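Local coordinates for protein N-acetyltransferase (Staphylococcus aureus subsp. aureus, PDB 4M85) that probably transfers an acetyl group from acetyl-CoA to an amine acceptor, as expected of a GNAT-family N-acetyltransferase, at residues T136-S141 against V145-N150. Sequence-based numbering, arbitrary orientation.
Sequences TSLLES and VKWSLN
Segment 136-141, on helix 130-140, meets segment 145-150, on strand 147-152; L139 and W147 are nearest, with CA atoms 7.5 Å apart. Helix and strand form, with strand 114-121, one beta-alpha-beta unit of the GNAT fold. The contact is mainly apolar, and no hydrogen bond crosses it. W147 points from the strand toward the helix, and its indole fills most of the contact. L139 places CD2 over one face of the five-membered ring, a CH-pi contact 3.7 Å from the centroid and 22° off the normal. V145, from the same segment as W147, covers the opposite face, with CG2 3.2 Å from W147 NE1. L138 meets the benzo end of the indole, with CG 3.7 Å from W147 CZ3. With CG anti to the backbone N (chi1 178°), L138 also brings CD1 to 3.8 Å from W147 CH2, and it touches I116 and I73 of the sheet. W147 NE1 is hydrogen-bonded to N142 O, in the link between the segments. This bond holds the pyrrole side. L138 O approaches W147 CZ2 obliquely at 3.4 Å. That carbonyl accepts two bonds from S141, from backbone N and hydroxyl, with OG 2.6 Å from L138 O.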
loop_
_atom_site.group_PDB
_atom_site.type_symbol
_atom_site.label_atom_id
_atom_site.label_comp_id
_atom_site.label_asym_id
_atom_site.label_seq_id
_atom_site.Cartn_x
_atom_site.Cartn_y
_atom_site.Cartn_z
ATOM N N THR A 136 -6.433 -11.749 -4.951
ATOM C CA THR A 136 -7.079 -13.049 -4.781
ATOM C C THR A 136 -6.294 -13.910 -3.785
ATOM O O THR A 136 -6.848 -14.480 -2.865
ATOM C CB THR A 136 -7.220 -13.723 -6.143
ATOM O OG1 THR A 136 -8.150 -12.986 -6.909
ATOM C CG2 THR A 136 -7.729 -15.144 -6.042
ATOM N N SER A 137 -4.986 -13.946 -3.945
ATOM C CA SER A 137 -4.161 -14.757 -3.086
ATOM C C SER A 137 -4.136 -14.214 -1.639
ATOM O O SER A 137 -4.102 -14.998 -0.697
ATOM C CB SER A 137 -2.757 -14.875 -3.676
ATOM O OG SER A 137 -1.849 -15.196 -2.673
ATOM N N LEU A 138 -4.162 -12.886 -1.471
ATOM C CA LEU A 138 -4.207 -12.284 -0.147
ATOM C C LEU A 138 -5.535 -12.586 0.550
ATOM O O LEU A 138 -5.552 -12.871 1.755
ATOM C CB LEU A 138 -4.011 -10.763 -0.226
ATOM C CG LEU A 138 -4.078 -9.981 1.093
ATOM C CD1 LEU A 138 -2.969 -10.442 2.021
ATOM C CD2 LEU A 138 -3.973 -8.479 0.854
ATOM N N LEU A 139 -6.650 -12.485 -0.187
ATOM C CA LEU A 139 -7.971 -12.753 0.408
ATOM C C LEU A 139 -8.059 -14.217 0.836
ATOM O O LEU A 139 -8.588 -14.513 1.884
ATOM C CB LEU A 139 -9.119 -12.394 -0.545
ATOM C CG LEU A 139 -9.258 -10.894 -0.896
ATOM C CD1 LEU A 139 -10.271 -10.718 -2.014
ATOM C CD2 LEU A 139 -9.634 -10.021 0.296
ATOM N N GLU A 140 -7.515 -15.134 0.046
ATOM C CA GLU A 140 -7.491 -16.550 0.440
ATOM C C GLU A 140 -6.622 -16.856 1.696
ATOM O O GLU A 140 -6.849 -17.876 2.363
ATOM C CB GLU A 140 -7.049 -17.422 -0.755
ATOM C CG GLU A 140 -7.322 -18.925 -0.610
ATOM C CD GLU A 140 -6.243 -19.722 0.155
ATOM O OE1 GLU A 140 -5.060 -19.319 0.189
ATOM O OE2 GLU A 140 -6.569 -20.806 0.688
ATOM N N SER A 141 -5.646 -16.002 2.018
ATOM C CA SER A 141 -4.761 -16.224 3.185
ATOM C C SER A 141 -5.477 -16.218 4.561
ATOM O O SER A 141 -4.931 -16.735 5.550
ATOM C CB SER A 141 -3.597 -15.202 3.222
ATOM O OG SER A 141 -4.061 -13.926 3.654
ATOM N N VAL A 145 -11.578 -13.136 8.356
ATOM C CA VAL A 145 -11.556 -11.686 8.604
ATOM C C VAL A 145 -12.369 -10.908 7.580
ATOM O O VAL A 145 -12.700 -11.414 6.501
ATOM C CB VAL A 145 -10.122 -11.093 8.675
ATOM C CG1 VAL A 145 -9.342 -11.672 9.846
ATOM C CG2 VAL A 145 -9.345 -11.320 7.381
ATOM N N LYS A 146 -12.684 -9.672 7.940
ATOM C CA LYS A 146 -13.272 -8.713 7.016
ATOM C C LYS A 146 -12.161 -7.867 6.426
ATOM O O LYS A 146 -11.492 -7.120 7.147
ATOM C CB LYS A 146 -14.289 -7.817 7.730
ATOM C CG LYS A 146 -14.841 -6.702 6.849
ATOM C CD LYS A 146 -16.304 -6.376 7.150
ATOM C CE LYS A 146 -16.511 -5.650 8.470
ATOM N NZ LYS A 146 -15.737 -4.389 8.514
ATOM N N TRP A 147 -11.962 -7.999 5.113
ATOM C CA TRP A 147 -10.992 -7.196 4.398
ATOM C C TRP A 147 -11.648 -5.923 3.904
ATOM O O TRP A 147 -12.839 -5.898 3.551
ATOM C CB TRP A 147 -10.393 -7.985 3.240
ATOM C CG TRP A 147 -9.727 -9.256 3.639
ATOM C CD1 TRP A 147 -10.316 -10.456 3.789
ATOM C CD2 TRP A 147 -8.332 -9.464 3.893
ATOM N NE1 TRP A 147 -9.409 -11.397 4.149
ATOM C CE2 TRP A 147 -8.173 -10.822 4.212
ATOM C CE3 TRP A 147 -7.208 -8.638 3.878
ATOM C CZ2 TRP A 147 -6.945 -11.376 4.525
ATOM C CZ3 TRP A 147 -5.987 -9.185 4.195
ATOM C CH2 TRP A 147 -5.863 -10.548 4.529
ATOM N N SER A 148 -10.895 -4.842 3.918
ATOM C CA SER A 148 -11.373 -3.585 3.354
ATOM C C SER A 148 -10.348 -2.907 2.445
ATOM O O SER A 148 -9.157 -3.192 2.506
ATOM C CB SER A 148 -11.797 -2.622 4.468
ATOM O OG SER A 148 -10.692 -2.109 5.170
ATOM N N LEU A 149 -10.843 -2.009 1.594
ATOM C CA LEU A 149 -9.993 -1.170 0.774
ATOM C C LEU A 149 -10.719 0.084 0.349
ATOM O O LEU A 149 -11.945 0.186 0.485
ATOM C CB LEU A 149 -9.423 -1.921 -0.428
ATOM C CG LEU A 149 -10.313 -2.465 -1.525
ATOM C CD1 LEU A 149 -10.861 -1.345 -2.409
ATOM C CD2 LEU A 149 -9.533 -3.477 -2.368
ATOM N N ASN A 150 -9.940 1.033 -0.146
ATOM C CA ASN A 150 -10.445 2.316 -0.597
ATOM C C ASN A 150 -10.125 2.567 -2.066
ATOM O O ASN A 150 -8.975 2.673 -2.448
ATOM C CB ASN A 150 -9.841 3.404 0.275
ATOM C CG ASN A 150 -10.442 3.431 1.665
ATOM O OD1 ASN A 150 -11.655 3.302 1.832
ATOM N ND2 ASN A 150 -9.598 3.630 2.675
#